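Local coordinates for MtVAO615 (Myceliophthora thermophila, PDB 6F72), which binds FAD bicovalently and is probably an oxidoreductase whose reduced form reacts rapidly with molecular oxygen, although no substrate has yet been identified, at residues Ser40-Trp43 / Ala44-Asn47; Leu140-Ala143 / Gln144-Val148. All blocks are in the same frame, centred on the assembly; numbering follows the deposited sequence.

Contact 1 of 2, residues Ser40-Trp43 / Ala44-Asn47; sequences SRDW and AKLN. With NAG (2-acetamido-2-deoxy-beta-D-glucopyranose), chain B.
K45 folds back over the preceding turn of helix 40-49 to reach D42. Its CB lies 3.3 Å from the carbonyl O of R41. CG then leaves anti to the backbone N (chi1 168°), and bends at each later torsion curl the chain so that CE passes 3.8 Å from D42 O. NZ ends 3.8 Å from D42 OD1, a long salt bridge between side chains lying side by side and pointing the same way. A long, flexible lysine suits this place, since its bent chain can curl back to an acid three residues earlier. D42 stands in the first turn, where an acid would be expected to suit the positive helix end. S39 OG is hydrogen-bonded to D42 N, and D42 OD2 to the chain just beside the segment, so K45 is not its sole partner.

Round the helix, W43 and L46 also run alongside each other: L46 CD2 approaches the indole obliquely, 4.0 Å from W43 CZ3. Both are buried, facing strands 54-56 and 169-172, and the indole also stacks on Y126. The amide of N47 carries the glycan, with ND2 bonded to C1 of NAG at 1.4 Å, while OD1 accepts from L54 N.

With one end of the amide covalently bonded and the other hydrogen-bonded, the sugar's root is probably held in a fixed direction, whereas the long ion pair implies a modest attraction.

Contact 2 of 2, residues Leu140-Ala143 / Gln144-Val148; sequences LKFA and QKHNV
The rings of F142 and H146, one helical turn apart, cross obliquely with their planes at 48° and centroids 4.4 Å apart. H146 CD2 sits over one face of the phenyl ring, offset toward its rim and 3.3 Å from F142 CE2. The imidazole gets there because its CG is anti to its own carbonyl carbon (chi1 -68°), which leans the ring back over the earlier turn. A flat, apolar phenylalanine suits a buried spot that must meet both H146 and W43 of helix 40-49. With an alanine in place of F142, the imidazole would probably lose the face it rests on and a gap would open against W43.

Backbone hydrogen bonds run from Q144 N to L140 O, K145 N to K141 O, and H146 N to F142 O (2.8 Å). Helix 133-146 is the link of a beta-alpha-beta crossover in the PCMH-type FAD-binding domain, leading from strand 126-129 to strand 150-153, with parallel strand 169-172 between them in the sheet. It ends in a Schellman-type turn: N147 takes positive phi, which asparagine tolerates well, and V148 N reaches back five residues to A143 O (2.9 Å).

Apolar packing closes the same turn, V148 CB lying 4.1 Å from A143 CB; the small alanine lets the valine come in against the helix.

Among the polar side chains, Q144 NE2 is hydrogen-bonded mainly to A259 O and weakly to L140 O (3.4 Å), while N147 ND2 binds C28 O and its OD1 meets R29 NH1, tying the N-terminal segment to the helix end.

How the contacts relate
Although nearly a hundred residues separate the two contacts in sequence, their centres are 12 Å apart, since helix 40-49 packs on helix 133-146. K45 of contact 1 reaches into contact 2, its NZ lying 3.1 Å from H146 NE2 and 3.4 Å from F142 CE2. The same CE2 lies 3.4 Å from D42 O. K145 NZ is only 4.0 Å from K45 NZ, a like-charge approach that nearby D42 may soften. Contact 1 carries the glycan on N47, and the side chain of F142 in contact 2 is about 10 Å from a bound NAG; that of L140 is about 10 Å from FAD, near the cofactor but not against it.

Contact 1 of 2, residues Ser40-Trp43 / Ala44-Asn47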
ATOM      1  N   SER A  40     -10.101   6.066 -33.567  1.00 39.33           N
ATOM      2  CA  SER A  40     -11.062   6.679 -32.634  1.00 38.90           C
ATOM      3  C   SER A  40     -12.442   6.032 -32.762  1.00 39.56           C
ATOM      4  O   SER A  40     -13.248   6.084 -31.831  1.00 39.02           O
ATOM      5  CB  SER A  40     -11.121   8.186 -32.810  1.00 39.41           C
ATOM      6  OG  SER A  40     -11.018   8.499 -34.173  1.00 41.12           O
ATOM      7  N   ARG A  41     -12.668   5.409 -33.923  1.00 40.88           N
ATOM      8  CA  ARG A  41     -13.830   4.580 -34.208  1.00 41.71           C
ATOM      9  C   ARG A  41     -13.768   3.276 -33.398  1.00 40.74           C
ATOM     10  O   ARG A  41     -14.788   2.842 -32.851  1.00 40.61           O
ATOM     11  CB  ARG A  41     -13.911   4.298 -35.714  1.00 43.60           C
ATOM     12  CG  ARG A  41     -15.191   3.616 -36.168  1.00 44.88           C
ATOM     13  CD  ARG A  41     -15.346   3.669 -37.680  1.00 47.00           C
ATOM     14  NE  ARG A  41     -16.099   4.844 -38.107  1.00 48.20           N
ATOM     15  CZ  ARG A  41     -16.302   5.202 -39.372  1.00 50.15           C
ATOM     16  NH1 ARG A  41     -15.811   4.483 -40.377  1.00 51.32           N
ATOM     17  NH2 ARG A  41     -17.000   6.296 -39.635  1.00 51.21           N
ATOM     18  N   ASP A  42     -12.578   2.667 -33.322  1.00 40.06           N
ATOM     19  CA  ASP A  42     -12.350   1.517 -32.446  1.00 38.93           C
ATOM     20  C   ASP A  42     -12.645   1.893 -30.998  1.00 37.65           C
ATOM     21  O   ASP A  42     -13.384   1.186 -30.308  1.00 37.40           O
ATOM     22  CB  ASP A  42     -10.917   0.991 -32.569  1.00 38.55           C
ATOM     23  CG  ASP A  42     -10.658   0.252 -33.870  1.00 39.90           C
ATOM     24  OD1 ASP A  42     -11.573  -0.433 -34.384  1.00 40.80           O
ATOM     25  OD2 ASP A  42      -9.512   0.341 -34.369  1.00 40.19           O
ATOM     26  N   TRP A  43     -12.091   3.022 -30.556  1.00 37.01           N
ATOM     27  CA  TRP A  43     -12.322   3.524 -29.201  1.00 35.99           C
ATOM     28  C   TRP A  43     -13.811   3.830 -28.930  1.00 36.57           C
ATOM     29  O   TRP A  43     -14.347   3.412 -27.891  1.00 35.97           O
ATOM     30  CB  TRP A  43     -11.388   4.711 -28.882  1.00 35.45           C
ATOM     31  CG  TRP A  43      -9.914   4.298 -28.796  1.00 34.82           C
ATOM     32  CD1 TRP A  43      -8.915   4.606 -29.685  1.00 35.25           C
ATOM     33  CD2 TRP A  43      -9.301   3.488 -27.776  1.00 33.82           C
ATOM     34  NE1 TRP A  43      -7.724   4.045 -29.284  1.00 34.61           N
ATOM     35  CE2 TRP A  43      -7.927   3.354 -28.119  1.00 33.70           C
ATOM     36  CE3 TRP A  43      -9.771   2.881 -26.602  1.00 33.15           C
ATOM     37  CZ2 TRP A  43      -7.024   2.632 -27.334  1.00 32.93           C
ATOM     38  CZ3 TRP A  43      -8.857   2.149 -25.809  1.00 32.38           C
ATOM     39  CH2 TRP A  43      -7.501   2.036 -26.187  1.00 32.22           C
ATOM     40  N   ALA A  44     -14.474   4.505 -29.879  1.00 37.72           N
ATOM     41  CA  ALA A  44     -15.918   4.767 -29.794  1.00 38.61           C
ATOM     42  C   ALA A  44     -16.750   3.477 -29.655  1.00 38.83           C
ATOM     43  O   ALA A  44     -17.682   3.424 -28.859  1.00 38.69           O
ATOM     44  CB  ALA A  44     -16.397   5.590 -30.987  1.00 40.04           C
ATOM     45  N   LYS A  45     -16.390   2.454 -30.429  1.00 39.39           N
ATOM     46  CA  LYS A  45     -17.044   1.143 -30.416  1.00 40.12           C
ATOM     47  C   LYS A  45     -16.895   0.457 -29.039  1.00 39.07           C
ATOM     48  O   LYS A  45     -17.855  -0.143 -28.537  1.00 39.22           O
ATOM     49  CB  LYS A  45     -16.485   0.292 -31.573  1.00 41.02           C
ATOM     50  CG  LYS A  45     -16.810  -1.200 -31.592  1.00 41.38           C
ATOM     51  CD  LYS A  45     -15.620  -1.990 -32.137  1.00 41.49           C
ATOM     52  CE  LYS A  45     -14.609  -2.335 -31.038  1.00 40.14           C
ATOM     53  NZ  LYS A  45     -13.184  -2.369 -31.494  1.00 39.96           N
ATOM     54  N   LEU A  46     -15.706   0.566 -28.434  1.00 38.08           N
ATOM     55  CA  LEU A  46     -15.502   0.136 -27.046  1.00 37.33           C
ATOM     56  C   LEU A  46     -16.354   0.980 -26.096  1.00 37.72           C
ATOM     57  O   LEU A  46     -17.015   0.437 -25.206  1.00 37.55           O
ATOM     58  CB  LEU A  46     -14.013   0.165 -26.632  1.00 36.08           C
ATOM     59  CG  LEU A  46     -13.660  -0.133 -25.158  1.00 34.87           C
ATOM     60  CD1 LEU A  46     -14.075  -1.533 -24.711  1.00 34.73           C
ATOM     61  CD2 LEU A  46     -12.189   0.103 -24.863  1.00 33.98           C
ATOM     62  N   ASN A  47     -16.352   2.295 -26.311  1.00 38.62           N
ATOM     63  CA  ASN A  47     -17.128   3.222 -25.487  1.00 39.52           C
ATOM     64  C   ASN A  47     -18.647   2.916 -25.479  1.00 39.68           C
ATOM     65  O   ASN A  47     -19.303   3.070 -24.442  1.00 39.34           O
ATOM     66  CB  ASN A  47     -16.855   4.671 -25.903  1.00 41.73           C
ATOM     67  CG  ASN A  47     -17.251   5.671 -24.834  1.00 44.19           C
ATOM     68  OD1 ASN A  47     -17.480   5.308 -23.682  1.00 43.02           O
ATOM     69  ND2 ASN A  47     -17.331   6.950 -25.219  1.00 48.11           N
TER
HETATM   70  C1  NAG B   1     -17.690   8.035 -24.331  1.00 29.92           C
HETATM   71  C2  NAG B   1     -16.945   9.381 -24.406  1.00 34.81           C
HETATM   72  C3  NAG B   1     -17.417  10.296 -23.280  1.00 36.62           C
HETATM   73  C4  NAG B   1     -18.933  10.530 -23.325  1.00 39.04           C
HETATM   74  C5  NAG B   1     -19.749   9.230 -23.491  1.00 36.30           C
HETATM   75  C6  NAG B   1     -21.058   9.519 -24.227  1.00 36.69           C
HETATM   76  C7  NAG B   1     -14.705   8.862 -25.356  1.00 35.68           C
HETATM   77  C8  NAG B   1     -13.254   8.701 -25.007  1.00 36.08           C
HETATM   78  N2  NAG B   1     -15.503   9.184 -24.330  1.00 34.84           N
HETATM   79  O3  NAG B   1     -16.745  11.553 -23.380  1.00 37.98           O
HETATM   80  O4  NAG B   1     -19.344  11.249 -22.142  1.00 45.13           O
HETATM   81  O5  NAG B   1     -19.121   8.189 -24.268  1.00 32.19           O
HETATM   82  O6  NAG B   1     -22.000  10.138 -23.345  1.00 39.02           O
HETATM   83  O7  NAG B   1     -15.099   8.694 -26.502  1.00 36.48           O

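Contact 2 of 2, residues Leu140-Ala143 / Gln144-Val148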
ATOM      1  N   LEU A 140     -11.157  -6.163 -21.474  1.00 25.22           N
ATOM      2  CA  LEU A 140     -10.221  -7.269 -21.696  1.00 25.19           C
ATOM      3  C   LEU A 140     -10.316  -7.816 -23.119  1.00 26.15           C
ATOM      4  O   LEU A 140      -9.294  -8.042 -23.760  1.00 26.28           O
ATOM      5  CB  LEU A 140     -10.429  -8.395 -20.669  1.00 24.73           C
ATOM      6  CG  LEU A 140     -10.105  -8.172 -19.184  1.00 23.90           C
ATOM      7  CD1 LEU A 140     -10.605  -9.337 -18.338  1.00 23.76           C
ATOM      8  CD2 LEU A 140      -8.617  -7.963 -18.939  1.00 23.35           C
ATOM      9  N   LYS A 141     -11.539  -8.004 -23.619  1.00 27.00           N
ATOM     10  CA  LYS A 141     -11.736  -8.492 -24.992  1.00 28.14           C
ATOM     11  C   LYS A 141     -11.145  -7.512 -25.998  1.00 28.63           C
ATOM     12  O   LYS A 141     -10.445  -7.919 -26.934  1.00 29.12           O
ATOM     13  CB  LYS A 141     -13.218  -8.723 -25.320  1.00 28.94           C
ATOM     14  CG  LYS A 141     -13.782  -9.995 -24.741  1.00 28.96           C
ATOM     15  CD  LYS A 141     -14.780 -10.641 -25.690  1.00 30.09           C
ATOM     16  CE  LYS A 141     -14.996 -12.108 -25.339  1.00 30.13           C
ATOM     17  NZ  LYS A 141     -13.717 -12.880 -25.262  1.00 29.77           N
ATOM     18  N   PHE A 142     -11.435  -6.228 -25.785  1.00 28.57           N
ATOM     19  CA  PHE A 142     -10.956  -5.152 -26.641  1.00 29.06           C
ATOM     20  C   PHE A 142      -9.431  -5.076 -26.635  1.00 28.65           C
ATOM     21  O   PHE A 142      -8.807  -5.030 -27.705  1.00 29.25           O
ATOM     22  CB  PHE A 142     -11.557  -3.814 -26.200  1.00 28.96           C
ATOM     23  CG  PHE A 142     -11.081  -2.634 -27.008  1.00 29.41           C
ATOM     24  CD1 PHE A 142      -9.928  -1.933 -26.643  1.00 28.82           C
ATOM     25  CD2 PHE A 142     -11.782  -2.225 -28.144  1.00 30.50           C
ATOM     26  CE1 PHE A 142      -9.493  -0.848 -27.394  1.00 29.27           C
ATOM     27  CE2 PHE A 142     -11.347  -1.146 -28.891  1.00 30.95           C
ATOM     28  CZ  PHE A 142     -10.201  -0.456 -28.515  1.00 30.27           C
ATOM     29  N   ALA A 143      -8.848  -5.055 -25.433  1.00 27.73           N
ATOM     30  CA  ALA A 143      -7.392  -4.949 -25.275  1.00 27.31           C
ATOM     31  C   ALA A 143      -6.690  -6.151 -25.885  1.00 27.65           C
ATOM     32  O   ALA A 143      -5.651  -6.002 -26.529  1.00 27.88           O
ATOM     33  CB  ALA A 143      -7.003  -4.768 -23.818  1.00 26.21           C
ATOM     34  N   GLN A 144      -7.287  -7.329 -25.727  1.00 27.84           N
ATOM     35  CA  GLN A 144      -6.734  -8.541 -26.328  1.00 28.34           C
ATOM     36  C   GLN A 144      -6.890  -8.556 -27.861  1.00 29.42           C
ATOM     37  O   GLN A 144      -5.958  -8.934 -28.578  1.00 29.79           O
ATOM     38  CB  GLN A 144      -7.232  -9.815 -25.600  1.00 28.27           C
ATOM     39  CG  GLN A 144      -6.624  -9.907 -24.179  1.00 27.43           C
ATOM     40  CD  GLN A 144      -7.123 -11.062 -23.286  1.00 27.27           C
ATOM     41  OE1 GLN A 144      -6.773 -12.238 -23.493  1.00 27.53           O
ATOM     42  NE2 GLN A 144      -7.889 -10.714 -22.238  1.00 26.76           N
ATOM     43  N   LYS A 145      -8.034  -8.088 -28.363  1.00 29.95           N
ATOM     44  CA  LYS A 145      -8.233  -7.921 -29.811  1.00 31.04           C
ATOM     45  C   LYS A 145      -7.221  -6.930 -30.409  1.00 31.09           C
ATOM     46  O   LYS A 145      -6.667  -7.181 -31.486  1.00 31.87           O
ATOM     47  CB  LYS A 145      -9.671  -7.481 -30.124  1.00 31.71           C
ATOM     48  CG  LYS A 145     -10.003  -7.387 -31.610  1.00 33.10           C
ATOM     49  CD  LYS A 145     -11.259  -6.559 -31.851  1.00 33.69           C
ATOM     50  CE  LYS A 145     -11.449  -6.253 -33.323  1.00 35.03           C
ATOM     51  NZ  LYS A 145     -12.838  -5.790 -33.566  1.00 35.80           N
ATOM     52  N   HIS A 146      -6.964  -5.837 -29.686  1.00 30.27           N
ATOM     53  CA  HIS A 146      -6.161  -4.709 -30.203  1.00 30.37           C
ATOM     54  C   HIS A 146      -4.731  -4.598 -29.694  1.00 29.61           C
ATOM     55  O   HIS A 146      -4.041  -3.613 -30.002  1.00 29.68           O
ATOM     56  CB  HIS A 146      -6.894  -3.382 -29.975  1.00 30.32           C
ATOM     57  CG  HIS A 146      -8.127  -3.244 -30.804  1.00 31.33           C
ATOM     58  ND1 HIS A 146      -8.086  -3.077 -32.171  1.00 32.52           N
ATOM     59  CD2 HIS A 146      -9.436  -3.281 -30.468  1.00 31.44           C
ATOM     60  CE1 HIS A 146      -9.320  -2.999 -32.640  1.00 33.32           C
ATOM     61  NE2 HIS A 146     -10.157  -3.119 -31.626  1.00 32.69           N
ATOM     62  N   ASN A 147      -4.301  -5.596 -28.914  1.00 28.87           N
ATOM     63  CA  ASN A 147      -2.942  -5.674 -28.381  1.00 28.09           C
ATOM     64  C   ASN A 147      -2.582  -4.471 -27.490  1.00 27.17           C
ATOM     65  O   ASN A 147      -1.454  -3.961 -27.515  1.00 26.98           O
ATOM     66  CB  ASN A 147      -1.942  -5.904 -29.527  1.00 28.84           C
ATOM     67  CG  ASN A 147      -0.554  -6.240 -29.041  1.00 28.35           C
ATOM     68  OD1 ASN A 147      -0.370  -6.932 -28.034  1.00 27.70           O
ATOM     69  ND2 ASN A 147       0.436  -5.741 -29.754  1.00 28.70           N
ATOM     70  N   VAL A 148      -3.555  -4.032 -26.694  1.00 26.63           N
ATOM     71  CA  VAL A 148      -3.359  -2.928 -25.748  1.00 25.86           C
ATOM     72  C   VAL A 148      -2.971  -3.473 -24.367  1.00 24.91           C
ATOM     73  O   VAL A 148      -3.558  -4.459 -23.884  1.00 24.64           O
ATOM     74  CB  VAL A 148      -4.616  -2.018 -25.662  1.00 26.02           C
ATOM     75  CG1 VAL A 148      -4.479  -0.952 -24.589  1.00 25.31           C
ATOM     76  CG2 VAL A 148      -4.886  -1.347 -27.010  1.00 26.99           C
TER